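Local coordinates for aerobactin synthase IucA (Klebsiella pneumoniae subsp. pneumoniae, PDB 5JM8), which probably joins citrate to N6-acetyl-N6-hydroxylysine at the expense of ATP, an amide-forming step in making the siderophore aerobactin, at residues R204-E216 with I249-P261. Residues are numbered along the deposited sequence; the frame is centred on the assembly and turned at random.
Sequences RFAAENAPQLLNE and IKDLGEAGAPWLP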
loop_
_atom_site.group_PDB
_atom_site.type_symbol
_atom_site.label_atom_id
_atom_site.label_comp_id
_atom_site.label_asym_id
_atom_site.label_seq_id
_atom_site.Cartn_x
_atom_site.Cartn_y
_atom_site.Cartn_z
ATOM N N ARG A 204 13.500 14.784 -17.477
ATOM C CA ARG A 204 12.703 13.730 -16.857
ATOM C C ARG A 204 13.209 13.424 -15.455
ATOM O O ARG A 204 12.430 13.359 -14.505
ATOM C CB ARG A 204 12.733 12.451 -17.698
ATOM C CG ARG A 204 11.720 11.401 -17.254
ATOM C CD ARG A 204 11.893 10.088 -18.003
ATOM N NE ARG A 204 13.072 9.347 -17.562
ATOM C CZ ARG A 204 13.501 8.223 -18.126
ATOM N NH1 ARG A 204 14.581 7.612 -17.658
ATOM N NH2 ARG A 204 12.850 7.706 -19.158
ATOM N N PHE A 205 14.521 13.242 -15.339
ATOM C CA PHE A 205 15.143 12.883 -14.070
ATOM C C PHE A 205 14.899 13.960 -13.020
ATOM O O PHE A 205 14.533 13.660 -11.885
ATOM C CB PHE A 205 16.647 12.658 -14.261
ATOM C CG PHE A 205 17.353 12.175 -13.024
ATOM C CD1 PHE A 205 17.433 10.821 -12.741
ATOM C CD2 PHE A 205 17.939 13.071 -12.147
ATOM C CE1 PHE A 205 18.083 10.372 -11.608
ATOM C CE2 PHE A 205 18.589 12.628 -11.011
ATOM C CZ PHE A 205 18.660 11.277 -10.741
ATOM N N ALA A 206 15.094 15.215 -13.407
ATOM C CA ALA A 206 14.886 16.334 -12.497
ATOM C C ALA A 206 13.414 16.475 -12.132
ATOM O O ALA A 206 13.076 16.863 -11.014
ATOM C CB ALA A 206 15.396 17.618 -13.118
ATOM N N ALA A 207 12.543 16.151 -13.081
ATOM C CA ALA A 207 11.107 16.298 -12.886
ATOM C C ALA A 207 10.560 15.287 -11.885
ATOM O O ALA A 207 9.718 15.624 -11.057
ATOM C CB ALA A 207 10.386 16.157 -14.213
ATOM N N GLU A 208 11.040 14.051 -11.961
ATOM C CA GLU A 208 10.508 12.988 -11.118
ATOM C C GLU A 208 11.289 12.826 -9.813
ATOM O O GLU A 208 10.954 11.966 -8.997
ATOM C CB GLU A 208 10.489 11.662 -11.889
ATOM C CG GLU A 208 11.853 11.077 -12.205
ATOM C CD GLU A 208 11.763 9.832 -13.071
ATOM O OE1 GLU A 208 10.651 9.519 -13.547
ATOM O OE2 GLU A 208 12.802 9.162 -13.267
ATOM N N ASN A 209 12.316 13.651 -9.612
ATOM C CA ASN A 209 13.129 13.585 -8.397
ATOM C C ASN A 209 13.149 14.885 -7.602
ATOM O O ASN A 209 13.155 14.862 -6.371
ATOM C CB ASN A 209 14.562 13.188 -8.741
ATOM C CG ASN A 209 14.682 11.728 -9.112
ATOM O OD1 ASN A 209 14.507 10.850 -8.267
ATOM N ND2 ASN A 209 14.980 11.456 -10.376
ATOM N N ALA A 210 13.173 16.013 -8.305
ATOM C CA ALA A 210 13.138 17.321 -7.657
ATOM C C ALA A 210 12.299 18.297 -8.475
ATOM O O ALA A 210 12.828 19.256 -9.037
ATOM C CB ALA A 210 14.540 17.855 -7.473
ATOM N N PRO A 211 10.982 18.052 -8.540
ATOM C CA PRO A 211 10.065 18.862 -9.350
ATOM C C PRO A 211 10.116 20.346 -9.007
ATOM O O PRO A 211 9.935 21.187 -9.886
ATOM C CB PRO A 211 8.681 18.296 -9.011
ATOM C CG PRO A 211 8.909 17.024 -8.312
ATOM C CD PRO A 211 10.276 17.040 -7.736
ATOM N N GLN A 212 10.355 20.659 -7.738
ATOM C CA GLN A 212 10.264 22.038 -7.271
ATOM C C GLN A 212 11.442 22.887 -7.751
ATOM O O GLN A 212 11.488 24.091 -7.495
ATOM C CB GLN A 212 10.168 22.086 -5.740
ATOM C CG GLN A 212 11.420 21.654 -4.986
ATOM C CD GLN A 212 11.497 20.152 -4.753
ATOM O OE1 GLN A 212 10.763 19.371 -5.361
ATOM N NE2 GLN A 212 12.393 19.741 -3.862
ATOM N N LEU A 213 12.389 22.256 -8.442
ATOM C CA LEU A 213 13.531 22.964 -9.015
ATOM C C LEU A 213 13.317 23.265 -10.491
ATOM O O LEU A 213 14.203 23.797 -11.159
ATOM C CB LEU A 213 14.815 22.150 -8.848
ATOM C CG LEU A 213 15.367 21.985 -7.433
ATOM C CD1 LEU A 213 16.640 21.159 -7.475
ATOM C CD2 LEU A 213 15.626 23.331 -6.774
ATOM N N LEU A 214 12.142 22.922 -11.004
ATOM C CA LEU A 214 11.867 23.116 -12.417
ATOM C C LEU A 214 11.713 24.596 -12.752
ATOM O O LEU A 214 11.707 24.970 -13.922
ATOM C CB LEU A 214 10.615 22.342 -12.827
ATOM C CG LEU A 214 10.793 20.822 -12.917
ATOM C CD1 LEU A 214 9.462 20.140 -13.179
ATOM C CD2 LEU A 214 11.801 20.446 -13.999
ATOM N N ASN A 215 11.608 25.441 -11.730
ATOM C CA ASN A 215 11.567 26.885 -11.951
ATOM C C ASN A 215 12.914 27.410 -12.450
ATOM O O ASN A 215 13.047 28.591 -12.774
ATOM C CB ASN A 215 11.155 27.628 -10.671
ATOM C CG ASN A 215 12.049 27.311 -9.484
ATOM O OD1 ASN A 215 13.120 26.730 -9.631
ATOM N ND2 ASN A 215 11.606 27.700 -8.296
ATOM N N GLU A 216 13.900 26.519 -12.508
ATOM C CA GLU A 216 15.236 26.848 -12.990
ATOM C C GLU A 216 15.552 26.171 -14.322
ATOM O O GLU A 216 16.683 26.239 -14.801
ATOM C CB GLU A 216 16.284 26.442 -11.951
ATOM C CG GLU A 216 16.264 27.283 -10.692
ATOM C CD GLU A 216 16.634 28.731 -10.948
ATOM O OE1 GLU A 216 17.270 29.010 -11.988
ATOM O OE2 GLU A 216 16.289 29.589 -10.107
ATOM N N ILE A 249 26.901 28.408 -14.005
ATOM C CA ILE A 249 26.485 27.475 -12.964
ATOM C C ILE A 249 25.819 28.212 -11.810
ATOM O O ILE A 249 26.352 29.200 -11.300
ATOM C CB ILE A 249 27.674 26.653 -12.419
ATOM C CG1 ILE A 249 28.142 25.651 -13.478
ATOM C CG2 ILE A 249 27.276 25.913 -11.131
ATOM C CD1 ILE A 249 29.329 24.791 -13.060
ATOM N N LYS A 250 24.655 27.716 -11.401
ATOM C CA LYS A 250 23.986 28.192 -10.198
ATOM C C LYS A 250 23.785 27.023 -9.242
ATOM O O LYS A 250 23.265 25.976 -9.626
ATOM C CB LYS A 250 22.644 28.849 -10.532
ATOM C CG LYS A 250 21.888 29.359 -9.310
ATOM C CD LYS A 250 20.560 29.993 -9.686
ATOM C CE LYS A 250 19.823 30.499 -8.453
ATOM N NZ LYS A 250 18.503 31.101 -8.791
ATOM N N ASP A 251 24.205 27.211 -7.998
ATOM C CA ASP A 251 24.079 26.185 -6.973
ATOM C C ASP A 251 22.702 26.239 -6.311
ATOM O O ASP A 251 22.411 27.152 -5.538
ATOM C CB ASP A 251 25.180 26.364 -5.928
ATOM C CG ASP A 251 25.219 25.239 -4.916
ATOM O OD1 ASP A 251 24.352 24.341 -4.968
ATOM O OD2 ASP A 251 26.124 25.256 -4.056
ATOM N N LEU A 252 21.866 25.246 -6.605
ATOM C CA LEU A 252 20.494 25.219 -6.101
ATOM C C LEU A 252 20.394 24.511 -4.754
ATOM O O LEU A 252 19.358 24.566 -4.090
ATOM C CB LEU A 252 19.573 24.539 -7.117
ATOM C CG LEU A 252 19.503 25.194 -8.500
ATOM C CD1 LEU A 252 18.587 24.406 -9.425
ATOM C CD2 LEU A 252 19.033 26.638 -8.400
ATOM N N GLY A 253 21.469 23.844 -4.350
ATOM C CA GLY A 253 21.493 23.138 -3.082
ATOM C C GLY A 253 20.870 21.757 -3.169
ATOM O O GLY A 253 20.660 21.225 -4.262
ATOM N N GLU A 254 20.577 21.179 -2.007
ATOM C CA GLU A 254 19.937 19.869 -1.939
ATOM C C GLU A 254 18.425 19.991 -2.061
ATOM O O GLU A 254 17.831 20.945 -1.558
ATOM C CB GLU A 254 20.291 19.168 -0.630
ATOM C CG GLU A 254 21.774 18.931 -0.438
ATOM C CD GLU A 254 22.089 18.294 0.899
ATOM O OE1 GLU A 254 21.148 18.080 1.694
ATOM O OE2 GLU A 254 23.277 18.006 1.154
ATOM N N ALA A 255 17.806 19.017 -2.722
ATOM C CA ALA A 255 16.364 19.038 -2.926
ATOM C C ALA A 255 15.848 17.715 -3.467
ATOM O O ALA A 255 16.568 16.983 -4.149
ATOM C CB ALA A 255 15.984 20.165 -3.878
ATOM N N GLY A 256 14.590 17.421 -3.155
ATOM C CA GLY A 256 13.867 16.359 -3.824
ATOM C C GLY A 256 13.767 15.047 -3.076
ATOM O O GLY A 256 13.890 14.989 -1.852
ATOM N N ALA A 257 13.538 13.984 -3.842
ATOM C CA ALA A 257 13.269 12.664 -3.292
ATOM C C ALA A 257 14.478 12.105 -2.549
ATOM O O ALA A 257 15.610 12.500 -2.819
ATOM C CB ALA A 257 12.853 11.717 -4.407
ATOM N N PRO A 258 14.237 11.183 -1.603
ATOM C CA PRO A 258 15.331 10.568 -0.845
ATOM C C PRO A 258 16.062 9.493 -1.639
ATOM O O PRO A 258 15.419 8.692 -2.318
ATOM C CB PRO A 258 14.614 9.961 0.360
ATOM C CG PRO A 258 13.264 9.625 -0.153
ATOM C CD PRO A 258 12.920 10.693 -1.157
ATOM N N TRP A 259 17.387 9.479 -1.545
ATOM C CA TRP A 259 18.206 8.489 -2.238
ATOM C C TRP A 259 18.987 7.638 -1.248
ATOM O O TRP A 259 19.453 8.135 -0.226
ATOM C CB TRP A 259 19.164 9.177 -3.204
ATOM C CG TRP A 259 18.474 9.745 -4.388
ATOM C CD1 TRP A 259 17.799 10.926 -4.455
ATOM C CD2 TRP A 259 18.383 9.155 -5.687
ATOM N NE1 TRP A 259 17.295 11.110 -5.719
ATOM C CE2 TRP A 259 17.638 10.033 -6.493
ATOM C CE3 TRP A 259 18.855 7.963 -6.244
ATOM C CZ2 TRP A 259 17.360 9.762 -7.828
ATOM C CZ3 TRP A 259 18.579 7.697 -7.567
ATOM C CH2 TRP A 259 17.839 8.591 -8.344
ATOM N N LEU A 260 19.129 6.356 -1.569
ATOM C CA LEU A 260 19.815 5.405 -0.703
ATOM C C LEU A 260 21.150 4.977 -1.305
ATOM O O LEU A 260 21.179 4.435 -2.409
ATOM C CB LEU A 260 18.944 4.165 -0.472
ATOM C CG LEU A 260 17.817 4.232 0.561
ATOM C CD1 LEU A 260 16.736 5.229 0.170
ATOM C CD2 LEU A 260 17.226 2.845 0.744
ATOM N N PRO A 261 22.265 5.226 -0.594
ATOM C CA PRO A 261 23.507 4.626 -1.094
ATOM C C PRO A 261 23.448 3.102 -1.041
ATOM O O PRO A 261 23.037 2.544 -0.025
ATOM C CB PRO A 261 24.583 5.179 -0.149
ATOM C CG PRO A 261 23.848 5.694 1.043
ATOM C CD PRO A 261 22.511 6.133 0.541
#
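Asn209 and Phe205, one turn apart near the end of helix 198-209, meet Trp259 just past the corner by which the chain passes from strand 249-255, outermost in a three-stranded antiparallel sheet within this chain, to strand 258-261 of a larger sheet. Both segments belong to the IucA/IucC family part of the synthetase, and the Trp259 side chain is about 11 Å from the bound ATP, so the contact lies beside that site without lining it. The Phe205 and Trp259 side chains approach from opposite directions and touch rim to rim, Phe205 CZ lying 3.5 Å from Trp259 CZ2, with neither ring over the other's face. Phe205 swings its ring away from its own backbone N (chi1 -175°), and one ring face meets the amide of Asn209, whose ND2 sits above the ring centre. Asn209 ND2 donates to Phe205 O at 2.7 Å, which fixes the amide rotation and leaves Asn209 OD1 3.1 Å from Trp259 CZ2. A short polar amide suits this spot, since it serves both backbone and rings.

Beyond the helix, a 3-10 segment, 211-216, runs past the edge strand, and apolar groups line the interface: Leu213 CD1 rests 3.8 Å from Ala255 CB, and Glu216 CG lies 3.7 Å from Leu252 CD2. Glu216 bends at chi2 (-65°), and the fully extended Lys250 reaches its carboxylate in a salt bridge, meeting OE2 from above the carboxylate plane.

Further out, backbone bonds to Trp181 and Ala183 hold the edge strand, with a classic beta bulge at Leu252 and Gly253 opposite Trp181. At the corner, Gly256 CA comes within 3.0 Å of Asn209 O, which glycine tolerates; this close approach probably helps Ala257 N donate to Asn209 O at 2.7 Å, the N-H...O angle being 156°.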